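Local coordinates for protein phosphopantetheine adenylyltransferase (Archaeoglobus fulgidus, PDB 3DO8) that probably transfers an adenylyl group reversibly from ATP to 4'-phosphopantetheine, giving dephospho-CoA and pyrophosphate in coenzyme A biosynthesis, at residues Gly7-Leu12 / Glu56-Tyr61; Gln105-Glu108 / Lys114-Ile117. One frame throughout, in Å; residues are numbered along the deposited sequence.

Contact 1: residues Gly7-Leu12 / Glu56-Tyr61; sequences GTFEPL and ENVKRY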
ATOM      1  N   GLY A   7      13.769  -5.948   4.388  1.00 12.80           N
ATOM      2  CA  GLY A   7      14.613  -4.802   4.653  1.00 14.21           C
ATOM      3  C   GLY A   7      15.838  -5.149   5.468  1.00 13.50           C
ATOM      4  O   GLY A   7      16.029  -6.282   5.885  1.00 13.18           O
ATOM      5  N   THR A   8      16.677  -4.136   5.652  1.00 14.15           N
ATOM      6  CA  THR A   8      17.822  -4.205   6.542  1.00 14.26           C
ATOM      7  C   THR A   8      17.434  -3.669   7.930  1.00 14.59           C
ATOM      8  O   THR A   8      17.859  -4.206   8.916  1.00 14.76           O
ATOM      9  CB  THR A   8      19.009  -3.411   5.956  1.00 15.05           C
ATOM     10  OG1 THR A   8      19.456  -4.057   4.775  1.00 15.52           O
ATOM     11  CG2 THR A   8      20.138  -3.330   6.946  1.00 15.72           C
ATOM     12  N   PHE A   9      16.614  -2.624   7.974  1.00 14.99           N
ATOM     13  CA  PHE A   9      16.041  -2.087   9.228  1.00 15.71           C
ATOM     14  C   PHE A   9      17.115  -1.552  10.147  1.00 16.39           C
ATOM     15  O   PHE A   9      17.054  -1.759  11.380  1.00 17.49           O
ATOM     16  CB  PHE A   9      15.161  -3.126   9.958  1.00 15.53           C
ATOM     17  CG  PHE A   9      14.015  -3.644   9.126  1.00 15.67           C
ATOM     18  CD1 PHE A   9      12.871  -2.877   8.923  1.00 15.89           C
ATOM     19  CD2 PHE A   9      14.080  -4.896   8.525  1.00 13.72           C
ATOM     20  CE1 PHE A   9      11.799  -3.366   8.144  1.00 14.96           C
ATOM     21  CE2 PHE A   9      13.064  -5.361   7.733  1.00 14.05           C
ATOM     22  CZ  PHE A   9      11.910  -4.616   7.540  1.00 14.38           C
ATOM     23  N   GLU A  10      18.073  -0.820   9.585  1.00 16.74           N
ATOM     24  CA  GLU A  10      19.107  -0.183  10.404  1.00 17.49           C
ATOM     25  C   GLU A  10      19.267   1.274  10.034  1.00 18.37           C
ATOM     26  O   GLU A  10      19.724   1.564   8.926  1.00 19.65           O
ATOM     27  CB  GLU A  10      20.461  -0.888  10.285  1.00 17.97           C
ATOM     28  CG  GLU A  10      21.551  -0.224  11.149  1.00 18.05           C
ATOM     29  CD  GLU A  10      22.898  -0.849  11.015  1.00 18.80           C
ATOM     30  OE1 GLU A  10      22.976  -2.071  10.773  1.00 20.13           O
ATOM     31  OE2 GLU A  10      23.915  -0.103  11.136  1.00 20.91           O
ATOM     32  N   PRO A  11      18.874   2.187  10.930  1.00 17.40           N
ATOM     33  CA  PRO A  11      18.083   1.907  12.118  1.00 17.68           C
ATOM     34  C   PRO A  11      16.631   1.671  11.678  1.00 17.09           C
ATOM     35  O   PRO A  11      16.302   1.789  10.489  1.00 17.46           O
ATOM     36  CB  PRO A  11      18.169   3.198  12.913  1.00 18.11           C
ATOM     37  CG  PRO A  11      18.277   4.205  11.911  1.00 19.56           C
ATOM     38  CD  PRO A  11      19.058   3.630  10.757  1.00 18.87           C
ATOM     39  N   LEU A  12      15.799   1.295  12.635  1.00 17.04           N
ATOM     40  CA  LEU A  12      14.382   1.089  12.392  1.00 16.16           C
ATOM     41  C   LEU A  12      13.684   2.440  12.483  1.00 15.29           C
ATOM     42  O   LEU A  12      13.465   2.958  13.595  1.00 16.60           O
ATOM     43  CB  LEU A  12      13.825   0.104  13.410  1.00 16.49           C
ATOM     44  CG  LEU A  12      12.376  -0.365  13.216  1.00 18.74           C
ATOM     45  CD1 LEU A  12      11.326   0.738  13.229  1.00 25.35           C
ATOM     46  CD2 LEU A  12      12.222  -1.098  11.975  1.00 20.51           C
ATOM     47  N   GLU A  56      15.788  -8.780  16.158  1.00 13.42           N
ATOM     48  CA  GLU A  56      15.154  -8.572  17.473  1.00 14.14           C
ATOM     49  C   GLU A  56      14.538  -7.191  17.605  1.00 13.71           C
ATOM     50  O   GLU A  56      13.466  -7.026  18.189  1.00 13.72           O
ATOM     51  CB  GLU A  56      16.145  -8.842  18.622  1.00 16.10           C
ATOM     52  CG  GLU A  56      16.430 -10.308  18.872  1.00 22.93           C
ATOM     53  CD  GLU A  56      15.160 -11.133  19.183  1.00 26.82           C
ATOM     54  OE1 GLU A  56      14.296 -10.675  19.990  1.00 30.93           O
ATOM     55  OE2 GLU A  56      15.031 -12.234  18.611  1.00 33.09           O
ATOM     56  N   ASN A  57      15.192  -6.190  17.024  1.00 12.65           N
ATOM     57  CA  ASN A  57      14.622  -4.845  17.026  1.00 12.31           C
ATOM     58  C   ASN A  57      13.271  -4.811  16.334  1.00 11.13           C
ATOM     59  O   ASN A  57      12.318  -4.192  16.821  1.00 12.57           O
ATOM     60  CB  ASN A  57      15.572  -3.827  16.409  1.00 12.47           C
ATOM     61  CG  ASN A  57      16.800  -3.564  17.290  1.00 13.75           C
ATOM     62  OD1 ASN A  57      16.809  -3.906  18.494  1.00 15.72           O
ATOM     63  ND2 ASN A  57      17.860  -2.964  16.690  1.00 13.88           N
ATOM     64  N   VAL A  58      13.173  -5.504  15.200  1.00 11.74           N
ATOM     65  CA  VAL A  58      11.901  -5.563  14.461  1.00 11.83           C
ATOM     66  C   VAL A  58      10.862  -6.335  15.283  1.00 12.12           C
ATOM     67  O   VAL A  58       9.729  -5.890  15.453  1.00 11.96           O
ATOM     68  CB  VAL A  58      12.064  -6.212  13.096  1.00 11.58           C
ATOM     69  CG1 VAL A  58      10.674  -6.442  12.417  1.00 12.05           C
ATOM     70  CG2 VAL A  58      12.969  -5.337  12.200  1.00 11.65           C
ATOM     71  N   LYS A  59      11.271  -7.464  15.822  1.00 13.04           N
ATOM     72  CA  LYS A  59      10.365  -8.293  16.624  1.00 14.82           C
ATOM     73  C   LYS A  59       9.805  -7.532  17.819  1.00 13.71           C
ATOM     74  O   LYS A  59       8.588  -7.586  18.070  1.00 13.83           O
ATOM     75  CB  LYS A  59      11.049  -9.581  17.073  1.00 15.36           C
ATOM     76  CG  LYS A  59      11.171 -10.592  15.953  1.00 18.62           C
ATOM     77  CD  LYS A  59      11.571 -11.968  16.496  1.00 21.46           C
ATOM     78  CE  LYS A  59      12.954 -11.986  16.954  1.00 26.55           C
ATOM     79  NZ  LYS A  59      13.302 -13.359  17.531  1.00 28.78           N
ATOM     80  N   ARG A  60      10.664  -6.790  18.529  1.00 13.45           N
ATOM     81  CA  ARG A  60      10.206  -6.082  19.721  1.00 14.28           C
ATOM     82  C   ARG A  60       9.258  -4.961  19.386  1.00 13.44           C
ATOM     83  O   ARG A  60       8.310  -4.667  20.131  1.00 14.12           O
ATOM     84  CB  ARG A  60      11.368  -5.527  20.516  1.00 14.99           C
ATOM     85  CG  ARG A  60      12.164  -6.569  21.196  1.00 16.69           C
ATOM     86  CD  ARG A  60      13.051  -5.922  22.267  1.00 20.50           C
ATOM     87  NE  ARG A  60      14.069  -6.867  22.718  1.00 27.44           N
ATOM     88  CZ  ARG A  60      15.319  -6.901  22.266  1.00 29.25           C
ATOM     89  NH1 ARG A  60      15.721  -6.037  21.329  1.00 26.46           N
ATOM     90  NH2 ARG A  60      16.150  -7.820  22.735  1.00 32.48           N
ATOM     91  N   TYR A  61       9.552  -4.291  18.276  1.00 11.76           N
ATOM     92  CA  TYR A  61       8.705  -3.174  17.798  1.00 12.36           C
ATOM     93  C   TYR A  61       7.306  -3.693  17.457  1.00 11.63           C
ATOM     94  O   TYR A  61       6.280  -3.148  17.895  1.00 12.36           O
ATOM     95  CB  TYR A  61       9.342  -2.459  16.593  1.00 13.47           C
ATOM     96  CG  TYR A  61       8.363  -1.495  15.988  1.00 11.48           C
ATOM     97  CD1 TYR A  61       8.116  -0.274  16.588  1.00 12.93           C
ATOM     98  CD2 TYR A  61       7.623  -1.829  14.850  1.00 11.47           C
ATOM     99  CE1 TYR A  61       7.189   0.577  16.101  1.00 15.21           C
ATOM    100  CE2 TYR A  61       6.675  -0.960  14.321  1.00 11.88           C
ATOM    101  CZ  TYR A  61       6.464   0.260  14.964  1.00 13.60           C
ATOM    102  OH  TYR A  61       5.539   1.171  14.544  1.00 15.02           O
TER
HETATM  103  O   HOH W   1      17.480  -1.902  13.990  1.00 18.23           O

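Contact 2: residues Gln105-Glu108 / Lys114-Ile117; sequences QKRE and KITI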
ATOM      1  N   GLN A 105       8.980 -10.004 -12.742  1.00 13.24           N
ATOM      2  CA  GLN A 105       9.506 -10.381 -14.074  1.00 14.94           C
ATOM      3  C   GLN A 105      10.036 -11.801 -14.022  1.00 14.48           C
ATOM      4  O   GLN A 105       9.701 -12.647 -14.887  1.00 14.27           O
ATOM      5  CB  GLN A 105      10.593  -9.422 -14.535  1.00 15.54           C
ATOM      6  CG  GLN A 105      10.047  -8.099 -14.946  1.00 19.27           C
ATOM      7  CD  GLN A 105      11.101  -7.031 -15.124  1.00 21.05           C
ATOM      8  OE1 GLN A 105      12.302  -7.273 -14.950  1.00 27.77           O
ATOM      9  NE2 GLN A 105      10.653  -5.828 -15.476  1.00 31.26           N
ATOM     10  N   LYS A 106      10.805 -12.085 -12.963  1.00 14.13           N
ATOM     11  CA  LYS A 106      11.372 -13.428 -12.794  1.00 13.78           C
ATOM     12  C   LYS A 106      10.308 -14.469 -12.472  1.00 13.10           C
ATOM     13  O   LYS A 106      10.393 -15.609 -12.929  1.00 11.97           O
ATOM     14  CB  LYS A 106      12.473 -13.465 -11.740  1.00 14.19           C
ATOM     15  CG  LYS A 106      13.713 -12.766 -12.163  1.00 18.32           C
ATOM     16  CD  LYS A 106      14.430 -13.602 -13.198  1.00 21.04           C
ATOM     17  CE  LYS A 106      15.532 -12.875 -13.818  1.00 24.98           C
ATOM     18  NZ  LYS A 106      16.038 -13.712 -14.945  1.00 26.40           N
ATOM     19  N   ARG A 107       9.340 -14.108 -11.644  1.00 12.79           N
ATOM     20  CA  ARG A 107       8.235 -15.026 -11.398  1.00 13.42           C
ATOM     21  C   ARG A 107       7.564 -15.387 -12.723  1.00 14.01           C
ATOM     22  O   ARG A 107       7.283 -16.562 -12.977  1.00 13.64           O
ATOM     23  CB  ARG A 107       7.240 -14.442 -10.404  1.00 12.63           C
ATOM     24  CG  ARG A 107       7.774 -14.473  -8.980  1.00 12.41           C
ATOM     25  CD  ARG A 107       6.814 -13.879  -7.984  1.00 13.49           C
ATOM     26  NE  ARG A 107       5.590 -14.670  -7.813  1.00 13.18           N
ATOM     27  CZ  ARG A 107       5.385 -15.634  -6.913  1.00 13.92           C
ATOM     28  NH1 ARG A 107       6.328 -15.991  -6.062  1.00 13.78           N
ATOM     29  NH2 ARG A 107       4.195 -16.240  -6.847  1.00 14.25           N
ATOM     30  N   GLU A 108       7.322 -14.395 -13.566  1.00 15.11           N
ATOM     31  CA  GLU A 108       6.675 -14.712 -14.851  1.00 16.75           C
ATOM     32  C   GLU A 108       7.550 -15.652 -15.678  1.00 16.81           C
ATOM     33  O   GLU A 108       7.043 -16.590 -16.306  1.00 17.86           O
ATOM     34  CB  GLU A 108       6.309 -13.457 -15.632  1.00 17.37           C
ATOM     35  CG  GLU A 108       5.505 -13.790 -16.912  1.00 19.28           C
ATOM     36  CD  GLU A 108       4.877 -12.559 -17.563  1.00 23.61           C
ATOM     37  OE1 GLU A 108       5.229 -11.436 -17.203  1.00 31.69           O
ATOM     38  OE2 GLU A 108       4.023 -12.740 -18.474  1.00 35.89           O
ATOM     39  N   LYS A 114       2.111 -13.657 -10.644  1.00 15.91           N
ATOM     40  CA  LYS A 114       2.633 -12.405 -10.156  1.00 16.73           C
ATOM     41  C   LYS A 114       2.051 -12.104  -8.762  1.00 15.85           C
ATOM     42  O   LYS A 114       0.978 -12.594  -8.369  1.00 16.72           O
ATOM     43  CB  LYS A 114       2.388 -11.290 -11.177  1.00 18.98           C
ATOM     44  CG  LYS A 114       3.388 -11.354 -12.367  1.00 20.81           C
ATOM     45  CD  LYS A 114       3.124 -10.265 -13.403  1.00 22.74           C
ATOM     46  CE  LYS A 114       4.122 -10.254 -14.498  1.00 27.34           C
ATOM     47  NZ  LYS A 114       5.549 -10.216 -13.996  1.00 35.08           N
ATOM     48  N   ILE A 115       2.816 -11.340  -8.004  1.00 13.60           N
ATOM     49  CA  ILE A 115       2.398 -10.806  -6.696  1.00 12.90           C
ATOM     50  C   ILE A 115       1.921  -9.362  -6.889  1.00 12.54           C
ATOM     51  O   ILE A 115       2.508  -8.616  -7.668  1.00 13.46           O
ATOM     52  CB  ILE A 115       3.606 -10.809  -5.704  1.00 12.66           C
ATOM     53  CG1 ILE A 115       4.287 -12.203  -5.593  1.00 13.12           C
ATOM     54  CG2 ILE A 115       3.187 -10.285  -4.321  1.00 14.45           C
ATOM     55  CD1 ILE A 115       5.603 -12.155  -4.912  1.00 14.24           C
ATOM     56  N   THR A 116       0.876  -8.959  -6.173  1.00 11.56           N
ATOM     57  CA  THR A 116       0.451  -7.548  -6.221  1.00 11.56           C
ATOM     58  C   THR A 116       1.435  -6.679  -5.427  1.00 11.81           C
ATOM     59  O   THR A 116       1.576  -6.862  -4.225  1.00 11.11           O
ATOM     60  CB  THR A 116      -0.982  -7.360  -5.707  1.00 11.18           C
ATOM     61  OG1 THR A 116      -1.866  -8.089  -6.566  1.00 13.86           O
ATOM     62  CG2 THR A 116      -1.377  -5.885  -5.754  1.00 13.88           C
ATOM     63  N   ILE A 117       2.074  -5.733  -6.109  1.00 11.30           N
ATOM     64  CA  ILE A 117       3.022  -4.836  -5.475  1.00 11.61           C
ATOM     65  C   ILE A 117       2.279  -3.659  -4.876  1.00 11.11           C
ATOM     66  O   ILE A 117       1.454  -2.974  -5.558  1.00 11.60           O
ATOM     67  CB  ILE A 117       4.106  -4.343  -6.456  1.00 10.94           C
ATOM     68  CG1 ILE A 117       4.883  -5.546  -7.037  1.00 12.97           C
ATOM     69  CG2 ILE A 117       5.061  -3.351  -5.795  1.00 12.41           C
ATOM     70  CD1 ILE A 117       5.817  -5.209  -8.194  1.00 14.48           C
TER
HETATM   71  O   HOH W   2       7.108  -9.795 -16.817  1.00 37.88           O

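Contact 1: residues Gly7-Leu12 / Glu56-Tyr61
One water links F9 and N57 across this contact. It donates to F9 O at 2.6 Å and accepts from N57 ND2 at 2.9 Å. No direct hydrogen bond joins the two segments. The rest of the contact is apolar and turns on V58. Its CG2 methyl sits over one face of the F9 ring, 4.0 Å from the ring centroid and 27° off the normal, as a CH-pi contact. The methyl is shifted toward the root of the ring, and its closest ring atom is F9 CG at 3.7 Å. With CG1 anti to the backbone N (chi1 172°), V58 CG2 is anti to the carbonyl carbon and reaches toward the F9 ring. The same methyl also meets L12 CD2 at 4.3 Å, a looser touch. I33, on strand 31-36, packs against both F9 and V58, and the F9 ring also meets the ring of H16, the last residue of the HxGH signature of this nucleotidyltransferase family. The loop is held by polar bonds as well: the E10 carboxylate takes hydrogen bonds from the backbone N of V48 and L49. Between the two segments, then, the chemistry is one CH-pi and apolar cluster beside one water bridge, and R54 NH1, from the same helix as V58, adds a direct polar bond to T8 O.

Contact 2: residues Gln105-Glu108 / Lys114-Ile117
Charge pairing joins E108 and K114. E108 OE1 forms a salt bridge with K114 NZ at 3.4 Å, a long one. A water bridges the same two atoms: it donates to E108 OE1 at 2.5 Å and accepts from K114 NZ at 3.3 Å. The lysine CB points away from the helix. The chain then runs extended and bends only at its last torsion (chi4 -52°), which brings NZ to the helix. CE is the lysine atom closest to E108 OE1, at 3.2 Å. The ammonium has a further partner in N104 O, so it is held by both a helix carbonyl and a carboxylate.

Van der Waals packing sets I115 on R107. The two side chains meet at about a right angle. I115 CG1 lies over the rim of one face of the guanidinium, 3.6 Å from R107 NE. The aliphatic touch is that of I115 CD1 on R107 CD, at 3.7 Å.

Bonds to other parts of the chain fix the rotation of the guanidinium: NE donates to R113 O, NH1 to T82 O and V85 O, and NH2 forms a salt bridge with D86 OD1, so that this carboxylate and the three carbonyls probably offset the buried charge.

The strand also forms backbone hydrogen bonds with the second subunit through I117. The arrangement is that of a beta-alpha-beta crossover, strand 89-92, helix 97-110 and strand 116-121, in the Rossmann-like parallel sheet of the nucleotidyltransferases.

How the contacts relate
From the N terminus, strand 3-7 runs into the loop of contact 1. That contact closes a long excursion of 43 residues, through helix 14-27, strand 31-36 and helix 38-44, and ties the loop leading to the HxGH motif to helix 51-66. The chain then adds strands 71-75 and 89-92 and helix 97-110. Contact 2 closes a short connection, five residues between the segments, at the end of this helix. The two contacts lie in series, so they neither nest nor cross. They sit on opposite sides of the chain's centre. Contact 1 lies in the loop that follows the middle strand; contact 2 lies at the entry to strand 116-121, an edge strand within this chain.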